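Local coordinates for protein novel immune-type receptor 11 (Ictalurus punctatus, PDB 2QTE) that probably takes part in allogeneic recognition as an immune-type receptor of bony fish, through an extracellular domain with an immunoglobulin variable-like fold, at residues 35-38 and 42-45; 45-50 and 56-61; 65-70 and 85-90. The protein carries 1 engineered substitution. All coordinates share one frame; numbering follows the deposited sequence.

How the contacts relate
All three contacts lie in one immunoglobulin V-type sandwich, and their chemistry changes with their place in it. Contacts 1 and 2 are successive hairpins of the same sheet: they share strand 44-49 and Tyr45, and both rest on antiparallel backbone pairing. Both touch the second subunit, contact 1, which is partly buried, more broadly; contact 2, toward the sheet edge, is mostly a surface contact of aromatic rings and long charged chains, though Phe46 and Val47 are buried. Contact 3 pairs no strands. It is a salt bridge from just before strand 67-71 to the turn leading into strand 89-97, at one end of the sandwich, next to the aromatic cluster in which its Phe67 meets Phe46 and Phe58 of contact 2.

Contact 1: 35-38 and 42-45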
# COMPACT_ATOMS: atom_id res chain seq x y z
N TYR A 35 6.49 -1.71 -3.24
CA TYR A 35 6.30 -0.60 -2.32
C TYR A 35 6.82 -1.11 -1.01
O TYR A 35 6.74 -2.28 -0.77
CB TYR A 35 4.81 -0.26 -2.19
CG TYR A 35 4.34 0.43 -3.42
CD1 TYR A 35 4.24 -0.26 -4.63
CD2 TYR A 35 4.05 1.78 -3.40
CE1 TYR A 35 3.84 0.38 -5.78
CE2 TYR A 35 3.67 2.44 -4.55
CZ TYR A 35 3.57 1.72 -5.72
OH TYR A 35 3.19 2.37 -6.84
N ARG A 36 7.28 -0.21 -0.16
CA ARG A 36 7.85 -0.61 1.11
C ARG A 36 7.16 0.19 2.22
O ARG A 36 6.98 1.42 2.08
CB ARG A 36 9.34 -0.28 1.08
CG ARG A 36 10.10 -0.54 2.35
CD ARG A 36 11.58 -0.05 2.17
NE ARG A 36 12.33 -0.25 3.42
CZ ARG A 36 13.66 -0.15 3.52
NH1 ARG A 36 14.37 0.18 2.47
NH2 ARG A 36 14.28 -0.35 4.70
N GLN A 37 6.78 -0.49 3.32
CA GLN A 37 6.20 0.20 4.45
C GLN A 37 7.01 -0.16 5.67
O GLN A 37 7.00 -1.31 6.08
CB GLN A 37 4.76 -0.27 4.71
CG GLN A 37 4.04 0.58 5.78
CD GLN A 37 2.89 -0.13 6.42
OE1 GLN A 37 2.59 -1.26 6.07
NE2 GLN A 37 2.24 0.54 7.39
N SER A 38 7.66 0.82 6.30
CA SER A 38 8.23 0.55 7.60
C SER A 38 7.11 0.55 8.63
O SER A 38 6.08 1.22 8.44
CB SER A 38 9.28 1.61 7.97
OG SER A 38 10.35 1.57 7.03
N VAL A 42 3.52 5.41 6.50
CA VAL A 42 2.74 5.21 5.29
C VAL A 42 3.61 4.41 4.29
O VAL A 42 4.81 4.63 4.29
CB VAL A 42 2.39 6.59 4.74
CG1 VAL A 42 1.79 6.48 3.42
CG2 VAL A 42 1.45 7.33 5.73
N PRO A 43 3.04 3.49 3.42
CA PRO A 43 3.91 2.87 2.41
C PRO A 43 4.38 3.81 1.30
O PRO A 43 3.70 4.76 0.96
CB PRO A 43 3.00 1.82 1.72
CG PRO A 43 1.82 1.72 2.57
CD PRO A 43 1.67 3.01 3.27
N GLN A 44 5.51 3.48 0.68
CA GLN A 44 6.08 4.30 -0.38
C GLN A 44 6.63 3.45 -1.51
O GLN A 44 7.26 2.48 -1.26
CB GLN A 44 7.29 5.02 0.19
CG GLN A 44 7.13 6.47 0.43
CD GLN A 44 8.35 6.95 1.10
OE1 GLN A 44 8.55 6.67 2.28
NE2 GLN A 44 9.27 7.56 0.33
N TYR A 45 6.48 3.90 -2.75
CA TYR A 45 7.19 3.36 -3.89
C TYR A 45 8.69 3.25 -3.61
O TYR A 45 9.34 4.21 -3.21
CB TYR A 45 6.94 4.27 -5.12
CG TYR A 45 8.06 4.31 -6.16
CD1 TYR A 45 8.32 3.21 -6.97
CD2 TYR A 45 8.82 5.45 -6.34
CE1 TYR A 45 9.35 3.27 -7.92
CE2 TYR A 45 9.83 5.51 -7.27
CZ TYR A 45 10.09 4.41 -8.05
OH TYR A 45 11.11 4.48 -8.99
O HOH W 1 7.33 3.47 5.06
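Tyr35 and Tyr45 face each other across the hairpin that joins strands 32-37 and 44-49, the C and C' strands of an immunoglobulin V-type domain, and here the packing is tight. They form a non-hydrogen-bonded antiparallel pair with CA atoms 4.4 Å apart. With CG beside the backbone N (chi1 -74°), the Tyr35 ring reaches the backbone of the neighbouring strand, Tyr45 N standing obliquely to it: CD2 comes within 3.3 Å of that N, and CE2 packs at 3.8 Å on Tyr45 CB. The Tyr45 ring itself turns away. Beyond the ring, Tyr35 OH is hydrogen-bonded to Ile101 N of the second subunit, whose Ile100 packs on both tyrosines.

One step along, Arg36 and Gln44 are a hydrogen-bonded pair: Arg36 N donates to Gln44 O and Gln44 N to Arg36 O, each at 2.9 Å. Their side chains share the opposite face of the sheet yet stay apart. Extended from CG to NE, Arg36 carries its guanidinium away from the hairpin, where NH2 makes a weak hydrogen bond with Asp86 O, while Gln44 marks the solvent side.

Gln37 and Pro43 run alongside each other on one side of the hairpin, with Gln37 CG 4.1 Å from Pro43 CG. This apolar contact leaves the amide to reach past the pair, where NE2 is hydrogen-bonded to Lys41 O and to Glu90 OE1 of the second subunit.

Toward the turn the direct bonds end, and Val42 packs against Phe103 of the second subunit. One water links the backbones, accepting from Ser38 N at 2.9 Å and donating to Val42 O at 2.9 Å.

Contact 2: 45-50 and 56-61; sequences YFVRYY and YKFAEG
Tyr45 begins the pairing by setting ring atom CE2 against Ala59, 3.9 Å from its CB. Phe46 O then accepts from Ala59 N at 2.9 Å, while the face of the Phe46 ring receives the edge of Phe58 in a T-shaped stack, the planes at 73°. Val47 covers a face of the Phe58 ring: its CG2, anti to the backbone N, sits over the centre, 3.8 Å from the centroid. Phe46 and Val47 both lie opposite Trp34 on strand 32-37, a classic beta bulge in the C' strand of this V-type domain, which forms a hairpin with C''.

At Arg48 the strands are hydrogen-bonded in both directions with Lys57. The two side chains run alongside each other, and Arg48 NH1 comes 3.4 Å from Lys57 CD. A water accepts from both Arg48 NE and Lys57 NZ, which probably eases the closeness of like charges; Lys57 NZ also donates to Phe58 O and forms a salt bridge with Glu60 OE2, its hydrogen bond weak. Tyr49 turns away from Tyr56, its backbone partner. Tyr50, past the strand end, crosses Lys57 and takes Lys57 CD over one ring face, 4.2 Å from the centroid.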
# COMPACT_ATOMS: atom_id res chain seq x y z
N TYR A 45 6.48 3.90 -2.75
CA TYR A 45 7.19 3.36 -3.89
C TYR A 45 8.69 3.25 -3.61
O TYR A 45 9.34 4.21 -3.21
CB TYR A 45 6.94 4.27 -5.12
CG TYR A 45 8.06 4.31 -6.16
CD1 TYR A 45 8.32 3.21 -6.97
CD2 TYR A 45 8.82 5.45 -6.34
CE1 TYR A 45 9.35 3.27 -7.92
CE2 TYR A 45 9.83 5.51 -7.27
CZ TYR A 45 10.09 4.41 -8.05
OH TYR A 45 11.11 4.48 -8.99
N PHE A 46 9.21 2.04 -3.84
CA PHE A 46 10.56 1.66 -3.47
C PHE A 46 11.41 1.45 -4.68
O PHE A 46 12.52 1.98 -4.77
CB PHE A 46 10.52 0.39 -2.59
CG PHE A 46 11.84 -0.03 -2.07
CD1 PHE A 46 12.67 0.89 -1.45
CD2 PHE A 46 12.27 -1.35 -2.16
CE1 PHE A 46 13.93 0.50 -0.96
CE2 PHE A 46 13.52 -1.75 -1.68
CZ PHE A 46 14.32 -0.82 -1.06
N VAL A 47 10.92 0.62 -5.60
CA VAL A 47 11.67 0.26 -6.82
C VAL A 47 10.67 -0.16 -7.88
O VAL A 47 9.75 -0.87 -7.58
CB VAL A 47 12.76 -0.85 -6.56
CG1 VAL A 47 12.18 -2.09 -5.92
CG2 VAL A 47 13.47 -1.22 -7.82
N ARG A 48 10.83 0.32 -9.11
CA ARG A 48 9.89 0.02 -10.18
C ARG A 48 10.54 -0.78 -11.31
O ARG A 48 11.75 -0.76 -11.49
CB ARG A 48 9.20 1.28 -10.74
CG ARG A 48 10.11 2.28 -11.36
CD ARG A 48 9.39 3.64 -11.52
NE ARG A 48 10.31 4.72 -11.88
CZ ARG A 48 10.58 5.11 -13.12
NH1 ARG A 48 11.44 6.11 -13.31
NH2 ARG A 48 9.99 4.52 -14.15
N TYR A 49 9.70 -1.49 -12.05
CA TYR A 49 10.15 -2.07 -13.30
C TYR A 49 10.58 -0.94 -14.24
O TYR A 49 10.01 0.16 -14.22
CB TYR A 49 9.04 -2.92 -13.91
CG TYR A 49 9.43 -3.48 -15.23
CD1 TYR A 49 9.36 -2.68 -16.39
CD2 TYR A 49 9.90 -4.79 -15.34
CE1 TYR A 49 9.75 -3.18 -17.62
CE2 TYR A 49 10.27 -5.32 -16.57
CZ TYR A 49 10.19 -4.50 -17.72
OH TYR A 49 10.56 -5.00 -18.94
N TYR A 50 11.62 -1.19 -15.03
CA TYR A 50 12.20 -0.08 -15.77
C TYR A 50 12.84 -0.51 -17.10
O TYR A 50 13.45 -1.56 -17.19
CB TYR A 50 13.16 0.71 -14.87
CG TYR A 50 13.77 1.93 -15.54
CD1 TYR A 50 15.10 1.91 -15.98
CD2 TYR A 50 13.01 3.10 -15.74
CE1 TYR A 50 15.67 3.02 -16.60
CE2 TYR A 50 13.58 4.23 -16.35
CZ TYR A 50 14.91 4.16 -16.79
OH TYR A 50 15.49 5.25 -17.40
N TYR A 56 15.07 -2.52 -13.88
CA TYR A 56 14.44 -1.98 -12.69
C TYR A 56 15.18 -0.73 -12.22
O TYR A 56 16.37 -0.57 -12.52
CB TYR A 56 14.42 -3.06 -11.61
CG TYR A 56 15.80 -3.56 -11.16
CD1 TYR A 56 16.48 -2.96 -10.09
CD2 TYR A 56 16.41 -4.66 -11.80
CE1 TYR A 56 17.76 -3.48 -9.69
CE2 TYR A 56 17.64 -5.13 -11.41
CZ TYR A 56 18.33 -4.53 -10.36
OH TYR A 56 19.58 -5.07 -10.00
N LYS A 57 14.48 0.11 -11.46
CA LYS A 57 15.04 1.39 -11.02
C LYS A 57 14.51 1.73 -9.66
O LYS A 57 13.29 1.84 -9.47
CB LYS A 57 14.67 2.50 -12.04
CG LYS A 57 15.34 3.83 -11.83
CD LYS A 57 14.55 4.98 -12.47
CE LYS A 57 15.15 6.31 -12.00
NZ LYS A 57 14.88 6.60 -10.55
N PHE A 58 15.41 1.94 -8.71
CA PHE A 58 15.05 2.36 -7.36
C PHE A 58 14.58 3.78 -7.27
O PHE A 58 14.85 4.58 -8.15
CB PHE A 58 16.21 2.12 -6.34
CG PHE A 58 16.43 0.67 -6.04
CD1 PHE A 58 15.66 0.04 -5.11
CD2 PHE A 58 17.35 -0.06 -6.77
CE1 PHE A 58 15.82 -1.33 -4.86
CE2 PHE A 58 17.55 -1.41 -6.52
CZ PHE A 58 16.76 -2.05 -5.58
N ALA A 59 13.90 4.10 -6.18
CA ALA A 59 13.40 5.45 -5.99
C ALA A 59 14.61 6.34 -6.06
O ALA A 59 15.69 5.96 -5.61
CB ALA A 59 12.72 5.61 -4.66
N GLU A 60 14.41 7.52 -6.64
CA GLU A 60 15.44 8.53 -6.74
C GLU A 60 15.95 8.76 -5.32
O GLU A 60 15.14 8.83 -4.38
CB GLU A 60 14.80 9.81 -7.29
CG GLU A 60 15.79 10.85 -7.75
CD GLU A 60 16.21 10.68 -9.21
OE1 GLU A 60 17.03 11.52 -9.66
OE2 GLU A 60 15.73 9.72 -9.91
N GLY A 61 17.27 8.83 -5.14
CA GLY A 61 17.81 9.17 -3.82
C GLY A 61 17.71 8.05 -2.79
O GLY A 61 17.95 8.25 -1.59
O HOH W 2 11.90 6.54 -9.99

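Contact 3: 65-70 and 85-90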
# COMPACT_ATOMS: atom_id res chain seq x y z
N SER A 65 23.24 0.10 -1.89
CA SER A 65 23.60 -0.87 -2.90
C SER A 65 23.54 -2.30 -2.39
O SER A 65 23.96 -3.22 -3.10
CB SER A 65 24.99 -0.52 -3.42
OG SER A 65 24.83 0.55 -4.35
N ARG A 66 22.99 -2.51 -1.17
CA ARG A 66 22.68 -3.87 -0.69
C ARG A 66 21.49 -4.49 -1.43
O ARG A 66 21.42 -5.71 -1.53
CB ARG A 66 22.44 -3.93 0.83
CG ARG A 66 23.77 -3.78 1.68
CD ARG A 66 23.52 -3.59 3.20
NE ARG A 66 22.41 -2.69 3.35
CZ ARG A 66 21.24 -3.05 3.85
NH1 ARG A 66 20.25 -2.14 3.88
NH2 ARG A 66 21.06 -4.28 4.33
N PHE A 67 20.57 -3.65 -1.92
CA PHE A 67 19.39 -4.10 -2.66
C PHE A 67 19.68 -4.26 -4.13
O PHE A 67 20.46 -3.50 -4.71
CB PHE A 67 18.21 -3.12 -2.49
CG PHE A 67 17.65 -3.08 -1.06
CD1 PHE A 67 18.39 -2.52 -0.02
CD2 PHE A 67 16.42 -3.59 -0.78
CE1 PHE A 67 17.88 -2.50 1.33
CE2 PHE A 67 15.88 -3.56 0.54
CZ PHE A 67 16.60 -3.02 1.59
N SER A 68 19.00 -5.24 -4.74
CA SER A 68 19.07 -5.49 -6.19
C SER A 68 17.79 -6.20 -6.51
O SER A 68 16.94 -6.40 -5.63
CB SER A 68 20.25 -6.36 -6.58
OG SER A 68 20.25 -7.60 -5.91
N MET A 69 17.60 -6.54 -7.77
CA MET A 69 16.45 -7.32 -8.18
C MET A 69 16.87 -8.34 -9.21
O MET A 69 17.90 -8.19 -9.87
CB MET A 69 15.38 -6.42 -8.80
CG MET A 69 14.70 -5.47 -7.85
SD MET A 69 13.11 -4.84 -8.41
CE MET A 69 12.20 -6.35 -8.20
N THR A 70 16.07 -9.39 -9.30
CA THR A 70 16.12 -10.32 -10.40
C THR A 70 14.88 -10.06 -11.24
O THR A 70 13.74 -10.29 -10.78
CB THR A 70 16.16 -11.72 -9.81
OG1 THR A 70 17.36 -11.83 -9.02
CG2 THR A 70 16.16 -12.82 -10.91
N GLU A 85 18.75 -4.46 10.64
CA GLU A 85 17.50 -4.23 11.37
C GLU A 85 16.52 -3.30 10.63
O GLU A 85 15.32 -3.59 10.53
CB GLU A 85 17.80 -3.64 12.74
CG GLU A 85 18.44 -4.65 13.69
CD GLU A 85 18.51 -4.10 15.09
OE1 GLU A 85 17.43 -3.73 15.62
OE2 GLU A 85 19.64 -3.99 15.64
N ASP A 86 17.01 -2.20 10.08
CA ASP A 86 16.10 -1.23 9.45
C ASP A 86 15.53 -1.69 8.10
O ASP A 86 14.70 -0.99 7.48
CB ASP A 86 16.79 0.11 9.31
CG ASP A 86 17.26 0.65 10.63
OD1 ASP A 86 18.48 0.64 10.84
OD2 ASP A 86 16.43 1.05 11.47
N ASP A 87 15.94 -2.86 7.63
CA ASP A 87 15.33 -3.46 6.43
C ASP A 87 13.96 -4.05 6.77
O ASP A 87 13.11 -4.29 5.88
CB ASP A 87 16.17 -4.60 5.83
CG ASP A 87 17.47 -4.15 5.21
OD1 ASP A 87 17.62 -2.98 4.78
OD2 ASP A 87 18.38 -4.99 5.18
N GLY A 88 13.76 -4.33 8.06
CA GLY A 88 12.49 -4.94 8.53
C GLY A 88 11.29 -4.13 8.05
O GLY A 88 11.37 -2.94 7.93
N GLY A 89 10.17 -4.77 7.73
CA GLY A 89 8.97 -4.01 7.34
C GLY A 89 8.17 -4.82 6.36
O GLY A 89 8.43 -6.01 6.20
N GLU A 90 7.22 -4.19 5.67
CA GLU A 90 6.42 -4.97 4.70
C GLU A 90 6.70 -4.44 3.31
O GLU A 90 6.90 -3.23 3.13
CB GLU A 90 4.92 -4.97 5.07
CG GLU A 90 4.65 -5.34 6.54
CD GLU A 90 3.20 -5.49 6.93
OE1 GLU A 90 2.36 -4.61 6.61
OE2 GLU A 90 2.90 -6.49 7.61
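The salt bridge between Arg66 and Asp87 is a hallmark of immunoglobulin V-type domains: it ties the start of the D strand to the turn that leads from E into F, and so spans one end of the beta sandwich. Arg66 and Asp87 reach toward each other and meet end-on. Arg66 NH1 donates to Asp87 OD1 at 2.9 Å, and Arg66 NH2 to Asp87 OD2 at 2.9 Å, with N-H...O angles of 173° and 171°. Each carboxylate oxygen uses its syn lone pair, and the guanidinium and carboxylate planes are only 1° apart, so the paired bonds keep the two groups in one plane and resist rotation of either. The Arg66 chain bends at chi3, turning the guanidinium end-on to the carboxylate.

Both groups have further partners. Arg66 NH1 also forms a salt bridge with Asp64 and NH2 donates to Gly82 O, while Asp87 OD2 accepts from Arg84 N. The buried carboxylate of Asp87 and the partly exposed guanidinium thus each have several partners, which would probably favour the ionised forms.

Asp87 closes the 3-10 turn 85-87, where Gly88 N donates to Glu85 O at 3.0 Å. It also opens the Asp-x-Gly-x-Tyr-x-Cys sequence that leads to the disulfide cysteine Cys93. Its carbonyl O bonds to Tyr91 OH, the tyrosine corner of this fold.

Beside the ion pair, Phe67 extends from the D strand into the core, its ring packed edge-to-face with Phe46 and Phe62. The ring stands almost perpendicular to the carboxylate and turns its edge, rather than a face, to the negative oxygen: Phe67 CZ lies 3.3 Å from Asp87 OD1, and CE1 3.5 Å from that same OD1.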